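Local coordinates for protein pertussis toxin-like subunit ArtA (Escherichia coli, PDB 4Z9D) that probably transfers ADP-ribose from NAD to host trimeric G proteins, as the enzymatic A subunit of a pertussis-like AB5 toxin, at residues Y8-R13 with G75-Y80; E16-D21 with E128-A133. The protein carries 2 engineered substitutions. One frame throughout, in Å; residues are numbered along the deposited sequence.

Interaction 1 (Y8-R13 with G75-Y80); sequences YRVDSR and GRLYRY. With NAD (nicotinamide-adenine-dinucleotide), chain F.
Tyr80 OH donates to the carbonyl O of Arg13 at 2.6 Å, beyond the end of a strand pair already joined by four backbone bonds. Arg9 and Tyr80 exchange two of these, the one from Tyr80 N to Arg9 O being 2.8 Å long and nearly straight (177°); Asp11 and Tyr78 exchange the others. Val10 faces Arg79 between them as a non-hydrogen-bonded pair.

Within 8-13 the carboxylate of Asp11 is gripped by two arginines. Arg13 lies side-on to it, NE on OD1 and NH2 on OD2 (2.8 Å), while Arg9 NH2 reaches OD2 from the opposite face of the carboxylate plane. The anti lone pair of OD1 takes Arg13 N, closing an Asx turn just after the strand.

This is the NAD-binding edge of the ADP-ribosyltransferase fold: strand 6-11 flanks strand 77-83 and turns its other side to NAD at Val10. The nicotinamide amide docks there much as another strand would: Val10 N donates to NAD O7N (2.9 Å) and NAD N7N to Val10 O. With CG set opposite its backbone N (chi1 174°), the extended Arg9 chain brings its guanidinium to NAD O1N and O1A, consistent with the strand arginine of pertussis-type toxins. Arg13 lays one guanidinium face against the adenine, with NAD C4A 3.7 Å above its plane.

Packing fills the rest. Tyr78 turns a ring edge to the carbonyls of Asp11 and Ser12, and Val10 CG1 meets Leu77 CB at 4.2 Å. Tyr8 and Arg79 run side by side, Tyr8 CD1 lying 3.7 Å from Arg79 CD, with ring and guanidinium planes 86° apart; the Arg79 charge is paired with Asp147. Water 1 bridges Ser12 O and Arg76 N.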
loop_
_atom_site.group_PDB
_atom_site.type_symbol
_atom_site.label_atom_id
_atom_site.label_comp_id
_atom_site.label_asym_id
_atom_site.label_seq_id
_atom_site.Cartn_x
_atom_site.Cartn_y
_atom_site.Cartn_z
ATOM N N TYR A 8 -6.171 0.354 2.681
ATOM C CA TYR A 8 -5.930 -1.083 2.678
ATOM C C TYR A 8 -4.534 -1.451 2.196
ATOM O O TYR A 8 -3.964 -0.775 1.335
ATOM C CB TYR A 8 -6.915 -1.805 1.779
ATOM C CG TYR A 8 -8.365 -1.671 2.138
ATOM C CD1 TYR A 8 -8.917 -2.452 3.140
ATOM C CD2 TYR A 8 -9.191 -0.814 1.433
ATOM C CE1 TYR A 8 -10.270 -2.366 3.447
ATOM C CE2 TYR A 8 -10.541 -0.706 1.743
ATOM C CZ TYR A 8 -11.069 -1.491 2.747
ATOM O OH TYR A 8 -12.411 -1.392 3.042
ATOM N N ARG A 9 -4.019 -2.567 2.695
ATOM C CA ARG A 9 -2.787 -3.132 2.144
ATOM C C ARG A 9 -2.909 -4.642 2.030
ATOM O O ARG A 9 -3.334 -5.300 2.969
ATOM C CB ARG A 9 -1.560 -2.764 3.003
ATOM C CG ARG A 9 -0.270 -3.459 2.528
ATOM C CD ARG A 9 1.013 -2.922 3.178
ATOM N NE ARG A 9 2.143 -3.796 2.831
ATOM C CZ ARG A 9 2.790 -3.772 1.674
ATOM N NH1 ARG A 9 2.478 -2.870 0.751
ATOM N NH2 ARG A 9 3.776 -4.641 1.451
ATOM N N VAL A 10 -2.564 -5.174 0.861
ATOM C CA VAL A 10 -2.463 -6.612 0.671
ATOM C C VAL A 10 -1.023 -7.048 0.959
ATOM O O VAL A 10 -0.083 -6.485 0.406
ATOM C CB VAL A 10 -2.875 -7.015 -0.752
ATOM C CG1 VAL A 10 -2.757 -8.535 -0.932
ATOM C CG2 VAL A 10 -4.302 -6.582 -1.008
ATOM N N ASP A 11 -0.852 -8.043 1.831
ATOM C CA ASP A 11 0.483 -8.511 2.227
ATOM C C ASP A 11 0.451 -10.010 2.544
ATOM O O ASP A 11 -0.568 -10.530 2.986
ATOM C CB ASP A 11 0.984 -7.701 3.437
ATOM C CG ASP A 11 2.505 -7.740 3.590
ATOM O OD1 ASP A 11 3.051 -8.836 3.864
ATOM O OD2 ASP A 11 3.158 -6.679 3.448
ATOM N N SER A 12 1.576 -10.696 2.379
ATOM C CA SER A 12 1.590 -12.138 2.611
ATOM C C SER A 12 1.827 -12.504 4.074
ATOM O O SER A 12 1.601 -13.645 4.479
ATOM C CB SER A 12 2.665 -12.804 1.750
ATOM O OG SER A 12 3.934 -12.226 1.997
ATOM N N ARG A 13 2.316 -11.549 4.860
ATOM C CA ARG A 13 2.597 -11.793 6.270
ATOM C C ARG A 13 1.322 -11.778 7.100
ATOM O O ARG A 13 0.412 -10.994 6.825
ATOM C CB ARG A 13 3.605 -10.778 6.804
ATOM C CG ARG A 13 4.976 -10.991 6.206
ATOM C CD ARG A 13 5.848 -9.763 6.329
ATOM N NE ARG A 13 5.432 -8.644 5.499
ATOM C CZ ARG A 13 5.903 -7.417 5.671
ATOM N NH1 ARG A 13 6.814 -7.214 6.615
ATOM N NH2 ARG A 13 5.494 -6.407 4.901
ATOM N N GLY A 75 1.352 -19.810 -0.704
ATOM C CA GLY A 75 1.092 -19.206 0.586
ATOM C C GLY A 75 -0.158 -18.361 0.556
ATOM O O GLY A 75 -0.962 -18.479 -0.360
ATOM N N ARG A 76 -0.317 -17.490 1.544
ATOM C CA ARG A 76 -1.578 -16.783 1.688
ATOM C C ARG A 76 -1.397 -15.286 1.592
ATOM O O ARG A 76 -0.293 -14.781 1.739
ATOM C CB ARG A 76 -2.221 -17.128 3.028
ATOM C CG ARG A 76 -2.176 -18.604 3.356
ATOM C CD ARG A 76 -2.579 -18.861 4.781
ATOM N NE ARG A 76 -3.895 -19.484 4.871
ATOM C CZ ARG A 76 -4.104 -20.798 4.836
ATOM N NH1 ARG A 76 -3.077 -21.637 4.713
ATOM N NH2 ARG A 76 -5.340 -21.277 4.922
ATOM N N LEU A 77 -2.501 -14.592 1.347
ATOM C CA LEU A 77 -2.519 -13.147 1.301
ATOM C C LEU A 77 -3.584 -12.669 2.264
ATOM O O LEU A 77 -4.601 -13.334 2.464
ATOM C CB LEU A 77 -2.809 -12.635 -0.106
ATOM C CG LEU A 77 -1.740 -12.895 -1.149
ATOM C CD1 LEU A 77 -2.244 -12.447 -2.514
ATOM C CD2 LEU A 77 -0.492 -12.138 -0.753
ATOM N N TYR A 78 -3.333 -11.518 2.870
ATOM C CA TYR A 78 -4.266 -10.899 3.793
ATOM C C TYR A 78 -4.543 -9.483 3.315
ATOM O O TYR A 78 -3.663 -8.832 2.750
ATOM C CB TYR A 78 -3.696 -10.868 5.217
ATOM C CG TYR A 78 -3.335 -12.232 5.775
ATOM C CD1 TYR A 78 -4.182 -12.893 6.645
ATOM C CD2 TYR A 78 -2.126 -12.839 5.445
ATOM C CE1 TYR A 78 -3.847 -14.121 7.171
ATOM C CE2 TYR A 78 -1.782 -14.076 5.964
ATOM C CZ TYR A 78 -2.651 -14.713 6.826
ATOM O OH TYR A 78 -2.322 -15.947 7.349
ATOM N N ARG A 79 -5.765 -9.011 3.523
ATOM C CA ARG A 79 -6.069 -7.602 3.330
ATOM C C ARG A 79 -6.114 -6.940 4.696
ATOM O O ARG A 79 -6.932 -7.315 5.531
ATOM C CB ARG A 79 -7.408 -7.416 2.603
ATOM C CG ARG A 79 -7.735 -5.967 2.265
ATOM C CD ARG A 79 -9.104 -5.815 1.647
ATOM N NE ARG A 79 -10.178 -6.137 2.586
ATOM C CZ ARG A 79 -11.005 -7.172 2.472
ATOM N NH1 ARG A 79 -10.907 -7.994 1.443
ATOM N NH2 ARG A 79 -11.948 -7.365 3.380
ATOM N N TYR A 80 -5.228 -5.982 4.930
ATOM C CA TYR A 80 -5.224 -5.232 6.179
ATOM C C TYR A 80 -5.946 -3.906 6.015
ATOM O O TYR A 80 -5.770 -3.220 5.005
ATOM C CB TYR A 80 -3.783 -4.989 6.649
ATOM C CG TYR A 80 -3.083 -6.229 7.118
ATOM C CD1 TYR A 80 -3.142 -6.612 8.458
ATOM C CD2 TYR A 80 -2.368 -7.025 6.232
ATOM C CE1 TYR A 80 -2.501 -7.749 8.897
ATOM C CE2 TYR A 80 -1.741 -8.175 6.657
ATOM C CZ TYR A 80 -1.804 -8.528 7.993
ATOM O OH TYR A 80 -1.167 -9.668 8.428
HETATM P PA NAD F . 6.201 -5.053 -1.368
HETATM O O1A NAD F . 5.971 -3.985 -0.361
HETATM O O2A NAD F . 7.588 -5.377 -1.788
HETATM O O5B NAD F . 5.453 -6.391 -0.815
HETATM C C5B NAD F . 5.514 -7.676 -1.456
HETATM C C4B NAD F . 5.876 -8.717 -0.376
HETATM O O4B NAD F . 7.240 -8.503 0.099
HETATM C C3B NAD F . 5.032 -8.490 0.841
HETATM O O3B NAD F . 3.721 -9.087 0.602
HETATM C C2B NAD F . 5.821 -9.294 1.835
HETATM O O2B NAD F . 5.767 -10.654 1.437
HETATM C C1B NAD F . 7.241 -8.793 1.528
HETATM N N9A NAD F . 7.702 -7.498 2.145
HETATM C C8A NAD F . 7.394 -6.221 1.929
HETATM N N7A NAD F . 8.146 -5.473 2.741
HETATM C C5A NAD F . 8.938 -6.283 3.448
HETATM C C6A NAD F . 9.872 -6.049 4.388
HETATM N N6A NAD F . 10.090 -4.777 4.712
HETATM N N1A NAD F . 10.557 -7.040 4.982
HETATM C C2A NAD F . 10.288 -8.352 4.598
HETATM N N3A NAD F . 9.310 -8.575 3.619
HETATM C C4A NAD F . 8.661 -7.536 3.068
HETATM O O3 NAD F . 5.386 -4.716 -2.678
HETATM P PN NAD F . 3.833 -4.233 -2.670
HETATM O O1N NAD F . 3.559 -3.363 -1.493
HETATM O O2N NAD F . 2.970 -5.398 -2.963
HETATM O O5D NAD F . 3.890 -3.273 -3.938
HETATM C C5D NAD F . 4.340 -3.728 -5.221
HETATM C C4D NAD F . 3.691 -2.882 -6.321
HETATM O O4D NAD F . 2.252 -2.927 -6.027
HETATM C C3D NAD F . 4.122 -1.406 -6.234
HETATM O O3D NAD F . 4.037 -0.777 -7.518
HETATM C C2D NAD F . 3.009 -0.872 -5.353
HETATM O O2D NAD F . 2.897 0.564 -5.463
HETATM C C1D NAD F . 1.777 -1.574 -5.910
HETATM N N1N NAD F . 0.644 -1.465 -4.924
HETATM C C2N NAD F . 0.497 -2.423 -3.891
HETATM C C3N NAD F . -0.513 -2.335 -2.933
HETATM C C7N NAD F . -0.657 -3.303 -1.921
HETATM O O7N NAD F . -1.807 -3.307 -1.217
HETATM N N7N NAD F . 0.321 -4.195 -1.743
HETATM C C4N NAD F . -1.397 -1.261 -3.004
HETATM C C5N NAD F . -1.272 -0.310 -4.017
HETATM C C6N NAD F . -0.260 -0.390 -4.969
HETATM O O HOH W 1 1.643 -16.369 3.438
#

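Interaction 2 (E16-D21 with E128-A133); sequences EEIFRD and ENIVEA
Ile130 rises from its strand as a bump that fits between Ile18 and Phe19 on helix 16-21, a helix packed on the sheet of the ADP-ribosyltransferase fold. The local axes of helix and strand lie 9.5 Å apart and run almost exactly antiparallel (176°).

The two branches of Ile130 divide the work. CG2, placed beside its own carbonyl carbon, abuts the Phe19 ring with CE2 at 3.8 Å, whereas CG1 carries CD1 the other way, into the helix turn at Ile18. Phe19 answers with the larger projection: chi1 of -75° sets CG beside the backbone N, and the ring slants across Ile130 and pushes its far end over the small Ala133. There CZ is 3.9 Å from Ala133 CB, and the ring edge is turned to Ala133 N, which lies near the ring plane.

Between these two inward residues, Val131 and Glu132 both point away from the helix. Both also form backbone bonds to Arg81, and the helix-like angles of Val131 are consistent with a classic beta bulge. Glu132 takes its carboxylate to Arg81 in a salt bridge. Tyr80 of the neighbouring strand touches Ile18, Phe19, Ile130 and Ala133, and Phe23 joins both isoleucines. The tightest approach is methyl to methyl, Ile18 CG2 to Ile130 CD1 at 3.6 Å, with Ile18 O only slightly farther from CD1.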
loop_
_atom_site.group_PDB
_atom_site.type_symbol
_atom_site.label_atom_id
_atom_site.label_comp_id
_atom_site.label_asym_id
_atom_site.label_seq_id
_atom_site.Cartn_x
_atom_site.Cartn_y
_atom_site.Cartn_z
ATOM N N GLU A 16 -0.480 -12.055 13.207
ATOM C CA GLU A 16 0.296 -12.228 14.419
ATOM C C GLU A 16 1.607 -11.457 14.368
ATOM O O GLU A 16 1.998 -10.810 15.342
ATOM C CB GLU A 16 0.569 -13.715 14.642
ATOM C CG GLU A 16 1.373 -14.001 15.873
ATOM C CD GLU A 16 0.671 -13.614 17.145
ATOM O OE1 GLU A 16 -0.569 -13.419 17.129
ATOM O OE2 GLU A 16 1.383 -13.474 18.161
ATOM N N GLU A 17 2.246 -11.471 13.207
ATOM C CA GLU A 17 3.446 -10.680 12.989
ATOM C C GLU A 17 3.115 -9.198 12.802
ATOM O O GLU A 17 3.706 -8.317 13.436
ATOM C CB GLU A 17 4.207 -11.211 11.776
ATOM C CG GLU A 17 5.478 -10.449 11.479
ATOM C CD GLU A 17 6.095 -10.848 10.163
ATOM O OE1 GLU A 17 5.683 -11.891 9.613
ATOM O OE2 GLU A 17 7.012 -10.137 9.690
ATOM N N ILE A 18 2.172 -8.942 11.901
ATOM C CA ILE A 18 1.847 -7.590 11.477
ATOM C C ILE A 18 1.145 -6.764 12.561
ATOM O O ILE A 18 1.449 -5.588 12.717
ATOM C CB ILE A 18 1.008 -7.636 10.181
ATOM C CG1 ILE A 18 1.821 -8.299 9.058
ATOM C CG2 ILE A 18 0.582 -6.253 9.757
ATOM C CD1 ILE A 18 3.197 -7.623 8.807
ATOM N N PHE A 19 0.242 -7.362 13.332
ATOM C CA PHE A 19 -0.429 -6.604 14.393
ATOM C C PHE A 19 0.579 -6.145 15.438
ATOM O O PHE A 19 0.436 -5.077 16.048
ATOM C CB PHE A 19 -1.497 -7.444 15.085
ATOM C CG PHE A 19 -2.753 -7.638 14.279
ATOM C CD1 PHE A 19 -3.718 -8.529 14.715
ATOM C CD2 PHE A 19 -2.965 -6.953 13.085
ATOM C CE1 PHE A 19 -4.874 -8.734 13.989
ATOM C CE2 PHE A 19 -4.130 -7.145 12.364
ATOM C CZ PHE A 19 -5.082 -8.044 12.817
ATOM N N ARG A 20 1.625 -6.950 15.598
ATOM C CA ARG A 20 2.630 -6.709 16.620
ATOM C C ARG A 20 3.633 -5.695 16.090
ATOM O O ARG A 20 3.923 -4.692 16.742
ATOM C CB ARG A 20 3.357 -8.009 16.979
ATOM C CG ARG A 20 4.453 -7.845 18.024
ATOM C CD ARG A 20 5.624 -8.762 17.723
ATOM N NE ARG A 20 5.279 -10.167 17.612
ATOM C CZ ARG A 20 5.835 -10.977 16.717
ATOM N NH1 ARG A 20 5.479 -12.254 16.655
ATOM N NH2 ARG A 20 6.708 -10.494 15.846
ATOM N N ASP A 21 4.144 -5.965 14.892
ATOM C CA ASP A 21 5.273 -5.221 14.328
ATOM C C ASP A 21 4.911 -4.083 13.386
ATOM O O ASP A 21 5.729 -3.196 13.139
ATOM C CB ASP A 21 6.190 -6.183 13.574
ATOM C CG ASP A 21 6.784 -7.241 14.471
ATOM O OD1 ASP A 21 6.792 -7.021 15.690
ATOM O OD2 ASP A 21 7.222 -8.295 13.958
ATOM N N GLU A 128 -0.285 -0.447 15.882
ATOM C CA GLU A 128 -1.417 0.228 16.503
ATOM C C GLU A 128 -2.330 0.948 15.501
ATOM O O GLU A 128 -3.465 1.286 15.833
ATOM C CB GLU A 128 -0.914 1.206 17.573
ATOM C CG GLU A 128 -0.582 0.488 18.878
ATOM C CD GLU A 128 0.107 1.372 19.905
ATOM O OE1 GLU A 128 0.021 1.037 21.111
ATOM O OE2 GLU A 128 0.738 2.386 19.516
ATOM N N ASN A 129 -1.841 1.188 14.286
ATOM C CA ASN A 129 -2.662 1.790 13.237
ATOM C C ASN A 129 -3.529 0.775 12.502
ATOM O O ASN A 129 -4.415 1.145 11.731
ATOM C CB ASN A 129 -1.789 2.491 12.198
ATOM C CG ASN A 129 -1.291 3.820 12.671
ATOM O OD1 ASN A 129 -0.524 3.891 13.627
ATOM N ND2 ASN A 129 -1.715 4.891 12.003
ATOM N N ILE A 130 -3.252 -0.504 12.706
ATOM C CA ILE A 130 -3.915 -1.530 11.918
ATOM C C ILE A 130 -5.168 -2.017 12.624
ATOM O O ILE A 130 -5.116 -2.525 13.743
ATOM C CB ILE A 130 -2.961 -2.690 11.616
ATOM C CG1 ILE A 130 -1.727 -2.142 10.880
ATOM C CG2 ILE A 130 -3.649 -3.752 10.756
ATOM C CD1 ILE A 130 -0.529 -3.062 10.918
ATOM N N VAL A 131 -6.297 -1.854 11.947
ATOM C CA VAL A 131 -7.603 -2.146 12.512
ATOM C C VAL A 131 -7.875 -3.636 12.569
ATOM O O VAL A 131 -8.348 -4.156 13.588
ATOM C CB VAL A 131 -8.714 -1.446 11.690
ATOM C CG1 VAL A 131 -10.097 -1.762 12.241
ATOM C CG2 VAL A 131 -8.485 0.056 11.695
ATOM N N GLU A 132 -7.595 -4.318 11.461
ATOM C CA GLU A 132 -8.029 -5.695 11.292
ATOM C C GLU A 132 -7.365 -6.337 10.085
ATOM O O GLU A 132 -6.723 -5.664 9.271
ATOM C CB GLU A 132 -9.568 -5.753 11.160
ATOM C CG GLU A 132 -10.107 -5.011 9.938
ATOM C CD GLU A 132 -11.629 -4.874 9.930
ATOM O OE1 GLU A 132 -12.172 -4.459 8.880
ATOM O OE2 GLU A 132 -12.277 -5.173 10.962
ATOM N N ALA A 133 -7.518 -7.644 9.976
ATOM C CA ALA A 133 -7.019 -8.365 8.824
ATOM C C ALA A 133 -8.082 -9.332 8.334
ATOM O O ALA A 133 -8.917 -9.779 9.110
ATOM C CB ALA A 133 -5.756 -9.105 9.166
#

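Both contacts are largely buried and share one sheet: strand 77-83 of interaction 1 neighbours strand 130-139 of interaction 2, and helix 15-21 follows strand 6-11 in the chain. Their chemistry differs with position. Interaction 1 is strand pairing beside NAD, rich in backbone bonds and charges; interaction 2 is apolar helix-on-sheet packing, with Ile18 about 8 Å from the ligand by its side chain. Tyr80 joins them: Tyr80 OH, bound to Arg13 O, also lies 3.3 Å from Ile18 CG1, while its ring carbon CE1 packs on Ala133 CB. Arg13 CB touches Ile18 CD1 as well, so the turn carrying the adenine-facing arginine rests on the helix.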